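Local coordinates for protein adenylate isopentenyltransferase (PDB 3A8T) that transfers an isopentenyl group from dimethylallyl diphosphate to the adenine nucleotides ATP, ADP and AMP in cytokinin biosynthesis, at residues Leu296-Ala308 with Ile320-Ile332. Numbering follows the deposited sequence.
Sequences LRRLDATESFRAA and IWEKQVLEPSVKI
Asp-300 OD1 accepts two hydrogen bonds from Thr-302, one from OG1 at 2.6 Å on its syn side and the second from the backbone N at 2.7 Å, which closes an Asx turn where strand 296-300 passes into the next helix; the backbone O of Asp-300 faces Val-325 CG2 and the amide end of Gln-324. Beside this turn, Ala-301, the N-cap residue, sets its CB against Val-325 CG2 and, at 4.0 Å, against CZ3 at the edge of the Trp-321 indole. With CG anti to the backbone N (chi1 173°), Trp-321 lays that ring along the flank of 301-305, side by side with Phe-305, where Val-325 CG1 covers part of one face. Ser-304 OG lies in the ring plane, at the edge, and Phe-305 CE2 approaches CZ3 obliquely. Ile-320 spans one turn of the opposing helix, its CG2 meeting Ser-304 OG at 3.4 Å and its CD1 meeting Ala-307 CB at 3.6 Å. On the strand, Leu-299 rests its CD2 on Pro-328 CB; its CD1 lies near Val-325 CG1, though its place is less sure. Farther along, the Arg-297 chain bends at chi2 and chi3, which folds its guanidinium over Ile-332, whose CG1 lies 3.6 Å from NH2, over one face. A water donates to Ile-332 O at 2.9 Å and accepts a weak bond from Arg-297 NH1. Shortening Arg-297 to an alanine would probably strip the guanidinium cover from Ile-332 CG1 and leave the water without its link to the strand. Helix segment 320-332, part of the last helix 315-338, runs antiparallel to edge strand 296-300 (166°), which pairs with parallel strand 174-181 of the P-loop-type sheet. Leu-299 and Trp-321 also touch Leu-56 on helix 53-61, Trp-321 NE1 hydrogen-bonds to Asp-59 OD2, and the indole lies close to Gly-52 of the ATP-binding loop, while Phe-305 packs edge-to-face on Tyr-190 of helix 184-201.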
loop_
_atom_site.group_PDB
_atom_site.type_symbol
_atom_site.label_atom_id
_atom_site.label_comp_id
_atom_site.label_asym_id
_atom_site.label_seq_id
_atom_site.Cartn_x
_atom_site.Cartn_y
_atom_site.Cartn_z
ATOM N N LEU A 296 0.925 4.844 19.326
ATOM C CA LEU A 296 1.443 3.988 18.281
ATOM C C LEU A 296 2.570 3.147 18.800
ATOM O O LEU A 296 3.518 3.671 19.351
ATOM C CB LEU A 296 1.940 4.851 17.132
ATOM C CG LEU A 296 0.996 5.878 16.528
ATOM C CD1 LEU A 296 1.812 6.767 15.602
ATOM C CD2 LEU A 296 -0.158 5.174 15.836
ATOM N N ARG A 297 2.491 1.843 18.617
ATOM C CA ARG A 297 3.551 0.960 19.096
ATOM C C ARG A 297 4.509 0.826 17.918
ATOM O O ARG A 297 4.174 0.207 16.935
ATOM C CB ARG A 297 2.941 -0.390 19.521
ATOM C CG ARG A 297 1.752 -0.284 20.493
ATOM C CD ARG A 297 2.144 0.345 21.832
ATOM N NE ARG A 297 3.096 -0.486 22.567
ATOM C CZ ARG A 297 2.746 -1.430 23.434
ATOM N NH1 ARG A 297 1.465 -1.653 23.707
ATOM N NH2 ARG A 297 3.673 -2.205 23.961
ATOM N N ARG A 298 5.684 1.432 18.008
ATOM C CA ARG A 298 6.616 1.419 16.887
ATOM C C ARG A 298 7.478 0.211 16.721
ATOM O O ARG A 298 8.125 -0.250 17.668
ATOM C CB ARG A 298 7.505 2.667 16.911
ATOM C CG ARG A 298 8.263 2.914 15.585
ATOM C CD ARG A 298 8.815 4.357 15.436
ATOM N NE ARG A 298 9.448 4.847 16.650
ATOM C CZ ARG A 298 10.671 4.522 17.064
ATOM N NH1 ARG A 298 11.440 3.694 16.355
ATOM N NH2 ARG A 298 11.120 5.014 18.219
ATOM N N LEU A 299 7.491 -0.315 15.506
ATOM C CA LEU A 299 8.314 -1.496 15.215
ATOM C C LEU A 299 9.392 -1.026 14.265
ATOM O O LEU A 299 9.094 -0.430 13.249
ATOM C CB LEU A 299 7.491 -2.609 14.553
ATOM C CG LEU A 299 6.320 -3.150 15.376
ATOM C CD1 LEU A 299 5.447 -4.001 14.491
ATOM C CD2 LEU A 299 6.800 -3.913 16.611
ATOM N N ASP A 300 10.649 -1.252 14.604
ATOM C CA ASP A 300 11.679 -0.799 13.718
ATOM C C ASP A 300 12.134 -1.907 12.801
ATOM O O ASP A 300 12.940 -2.767 13.179
ATOM C CB ASP A 300 12.871 -0.262 14.490
ATOM C CG ASP A 300 13.856 0.487 13.578
ATOM O OD1 ASP A 300 13.902 0.213 12.341
ATOM O OD2 ASP A 300 14.576 1.357 14.087
ATOM N N ALA A 301 11.640 -1.844 11.574
ATOM C CA ALA A 301 11.955 -2.792 10.532
ATOM C C ALA A 301 13.232 -2.424 9.744
ATOM O O ALA A 301 13.545 -3.068 8.749
ATOM C CB ALA A 301 10.769 -2.866 9.564
ATOM N N THR A 302 13.957 -1.392 10.155
ATOM C CA THR A 302 15.133 -0.976 9.385
ATOM C C THR A 302 16.198 -2.012 9.033
ATOM O O THR A 302 16.576 -2.112 7.906
ATOM C CB THR A 302 15.811 0.225 10.033
ATOM O OG1 THR A 302 14.851 1.292 10.145
ATOM C CG2 THR A 302 17.022 0.664 9.180
ATOM N N GLU A 303 16.658 -2.807 9.973
ATOM C CA GLU A 303 17.667 -3.753 9.648
ATOM C C GLU A 303 17.123 -4.895 8.842
ATOM O O GLU A 303 17.891 -5.621 8.181
ATOM C CB GLU A 303 18.296 -4.314 10.911
ATOM C CG GLU A 303 18.977 -3.250 11.771
ATOM C CD GLU A 303 20.077 -2.502 11.043
ATOM O OE1 GLU A 303 20.886 -3.164 10.345
ATOM O OE2 GLU A 303 20.129 -1.254 11.187
ATOM N N SER A 304 15.818 -5.097 8.928
ATOM C CA SER A 304 15.173 -6.165 8.195
ATOM C C SER A 304 15.219 -5.804 6.737
ATOM O O SER A 304 15.474 -6.645 5.889
ATOM C CB SER A 304 13.691 -6.337 8.619
ATOM O OG SER A 304 13.522 -6.847 9.930
ATOM N N PHE A 305 14.955 -4.531 6.463
ATOM C CA PHE A 305 14.952 -4.007 5.117
ATOM C C PHE A 305 16.344 -3.914 4.516
ATOM O O PHE A 305 16.541 -4.268 3.332
ATOM C CB PHE A 305 14.227 -2.649 5.114
ATOM C CG PHE A 305 12.735 -2.794 5.193
ATOM C CD1 PHE A 305 11.950 -2.649 4.071
ATOM C CD2 PHE A 305 12.130 -3.230 6.361
ATOM C CE1 PHE A 305 10.582 -2.950 4.109
ATOM C CE2 PHE A 305 10.764 -3.535 6.398
ATOM C CZ PHE A 305 9.996 -3.394 5.270
ATOM N N ARG A 306 17.302 -3.464 5.333
ATOM C CA ARG A 306 18.710 -3.360 4.920
ATOM C C ARG A 306 19.085 -4.757 4.432
ATOM O O ARG A 306 19.526 -4.936 3.301
ATOM C CB ARG A 306 19.583 -3.001 6.124
ATOM C CG ARG A 306 20.618 -1.916 5.936
ATOM C CD ARG A 306 21.376 -1.596 7.275
ATOM N NE ARG A 306 20.926 -0.375 7.958
ATOM C CZ ARG A 306 21.028 0.822 7.403
ATOM N NH1 ARG A 306 21.566 0.925 6.195
ATOM N NH2 ARG A 306 20.576 1.908 8.016
ATOM N N ALA A 307 18.891 -5.752 5.287
ATOM C CA ALA A 307 19.185 -7.139 4.917
ATOM C C ALA A 307 18.348 -7.606 3.706
ATOM O O ALA A 307 18.803 -8.362 2.867
ATOM C CB ALA A 307 18.933 -8.032 6.091
ATOM N N ALA A 308 17.124 -7.128 3.616
ATOM C CA ALA A 308 16.235 -7.476 2.514
ATOM C C ALA A 308 16.742 -6.971 1.161
ATOM O O ALA A 308 16.312 -7.451 0.126
ATOM C CB ALA A 308 14.856 -6.892 2.791
ATOM N N ILE A 320 15.899 -11.478 11.130
ATOM C CA ILE A 320 15.867 -10.146 11.716
ATOM C C ILE A 320 14.469 -9.683 11.995
ATOM O O ILE A 320 14.158 -9.247 13.085
ATOM C CB ILE A 320 16.639 -9.170 10.777
ATOM C CG1 ILE A 320 18.137 -9.628 10.734
ATOM C CG2 ILE A 320 16.469 -7.763 11.255
ATOM C CD1 ILE A 320 18.940 -9.392 9.472
ATOM N N TRP A 321 13.632 -9.804 10.990
ATOM C CA TRP A 321 12.235 -9.471 11.090
ATOM C C TRP A 321 11.528 -10.276 12.200
ATOM O O TRP A 321 10.708 -9.759 12.946
ATOM C CB TRP A 321 11.630 -9.752 9.704
ATOM C CG TRP A 321 10.153 -9.640 9.595
ATOM C CD1 TRP A 321 9.236 -10.652 9.725
ATOM C CD2 TRP A 321 9.414 -8.480 9.231
ATOM N NE1 TRP A 321 7.980 -10.192 9.434
ATOM C CE2 TRP A 321 8.060 -8.861 9.135
ATOM C CE3 TRP A 321 9.760 -7.151 8.982
ATOM C CZ2 TRP A 321 7.057 -7.957 8.793
ATOM C CZ3 TRP A 321 8.766 -6.260 8.644
ATOM C CH2 TRP A 321 7.439 -6.658 8.549
ATOM N N GLU A 322 11.865 -11.548 12.319
ATOM C CA GLU A 322 11.252 -12.419 13.297
ATOM C C GLU A 322 11.534 -11.836 14.653
ATOM O O GLU A 322 10.636 -11.619 15.432
ATOM C CB GLU A 322 11.843 -13.837 13.170
ATOM C CG GLU A 322 10.805 -14.960 13.350
ATOM C CD GLU A 322 10.851 -16.076 12.256
ATOM O OE1 GLU A 322 11.836 -16.857 12.274
ATOM O OE2 GLU A 322 9.905 -16.178 11.397
ATOM N N LYS A 323 12.805 -11.535 14.903
ATOM C CA LYS A 323 13.251 -10.971 16.170
ATOM C C LYS A 323 12.876 -9.523 16.398
ATOM O O LYS A 323 12.406 -9.176 17.462
ATOM C CB LYS A 323 14.778 -11.083 16.306
ATOM C CG LYS A 323 15.298 -12.494 16.377
ATOM C CD LYS A 323 16.833 -12.590 16.311
ATOM C CE LYS A 323 17.557 -11.819 17.475
ATOM N NZ LYS A 323 17.289 -12.317 18.889
ATOM N N GLN A 324 13.069 -8.678 15.402
ATOM C CA GLN A 324 12.807 -7.261 15.612
ATOM C C GLN A 324 11.423 -6.707 15.377
ATOM O O GLN A 324 11.057 -5.673 15.936
ATOM C CB GLN A 324 13.823 -6.425 14.814
ATOM C CG GLN A 324 15.279 -6.762 15.158
ATOM C CD GLN A 324 16.302 -5.757 14.599
ATOM O OE1 GLN A 324 17.424 -5.679 15.100
ATOM N NE2 GLN A 324 15.918 -4.982 13.574
ATOM N N VAL A 325 10.645 -7.399 14.569
ATOM C CA VAL A 325 9.324 -6.910 14.203
ATOM C C VAL A 325 8.209 -7.828 14.640
ATOM O O VAL A 325 7.276 -7.409 15.259
ATOM C CB VAL A 325 9.244 -6.736 12.653
ATOM C CG1 VAL A 325 7.894 -6.235 12.253
ATOM C CG2 VAL A 325 10.360 -5.813 12.155
ATOM N N LEU A 326 8.325 -9.100 14.308
ATOM C CA LEU A 326 7.293 -10.030 14.655
ATOM C C LEU A 326 7.206 -10.360 16.115
ATOM O O LEU A 326 6.182 -10.133 16.676
ATOM C CB LEU A 326 7.413 -11.306 13.790
ATOM C CG LEU A 326 6.300 -12.357 13.959
ATOM C CD1 LEU A 326 4.908 -11.774 13.580
ATOM C CD2 LEU A 326 6.652 -13.620 13.134
ATOM N N GLU A 327 8.257 -10.865 16.752
ATOM C CA GLU A 327 8.149 -11.235 18.183
ATOM C C GLU A 327 7.538 -10.109 19.017
ATOM O O GLU A 327 6.606 -10.339 19.774
ATOM C CB GLU A 327 9.504 -11.753 18.732
ATOM C CG GLU A 327 10.227 -10.901 19.844
ATOM C CD GLU A 327 11.791 -11.237 19.991
ATOM O OE1 GLU A 327 12.602 -10.258 20.003
ATOM O OE2 GLU A 327 12.203 -12.458 20.080
ATOM N N PRO A 328 8.019 -8.868 18.869
ATOM C CA PRO A 328 7.424 -7.769 19.653
ATOM C C PRO A 328 5.909 -7.581 19.358
ATOM O O PRO A 328 5.114 -7.409 20.250
ATOM C CB PRO A 328 8.249 -6.548 19.224
ATOM C CG PRO A 328 9.591 -7.153 18.860
ATOM C CD PRO A 328 9.207 -8.416 18.127
ATOM N N SER A 329 5.509 -7.609 18.087
ATOM C CA SER A 329 4.080 -7.448 17.720
ATOM C C SER A 329 3.205 -8.544 18.354
ATOM O O SER A 329 2.123 -8.239 18.821
ATOM C CB SER A 329 3.862 -7.527 16.196
ATOM O OG SER A 329 4.641 -6.601 15.468
ATOM N N VAL A 330 3.676 -9.799 18.341
ATOM C CA VAL A 330 2.905 -10.908 18.900
ATOM C C VAL A 330 2.564 -10.573 20.355
ATOM O O VAL A 330 1.382 -10.662 20.757
ATOM C CB VAL A 330 3.690 -12.265 18.807
ATOM C CG1 VAL A 330 3.038 -13.334 19.673
ATOM C CG2 VAL A 330 3.729 -12.737 17.421
ATOM N N LYS A 331 3.591 -10.143 21.106
ATOM C CA LYS A 331 3.446 -9.753 22.496
ATOM C C LYS A 331 2.429 -8.613 22.684
ATOM O O LYS A 331 1.530 -8.679 23.544
ATOM C CB LYS A 331 4.781 -9.309 23.068
ATOM C CG LYS A 331 5.800 -10.385 23.151
ATOM C CD LYS A 331 7.213 -9.817 23.095
ATOM C CE LYS A 331 7.620 -9.102 24.383
ATOM N NZ LYS A 331 9.125 -8.857 24.507
ATOM N N ILE A 332 2.565 -7.562 21.891
ATOM C CA ILE A 332 1.641 -6.450 22.014
ATOM C C ILE A 332 0.205 -6.930 21.722
ATOM O O ILE A 332 -0.685 -6.658 22.483
ATOM C CB ILE A 332 2.020 -5.306 21.022
ATOM C CG1 ILE A 332 3.366 -4.696 21.400
ATOM C CG2 ILE A 332 0.929 -4.219 20.975
ATOM C CD1 ILE A 332 3.958 -3.754 20.285
HETATM O O HOH W 1 -0.593 -4.349 24.272
#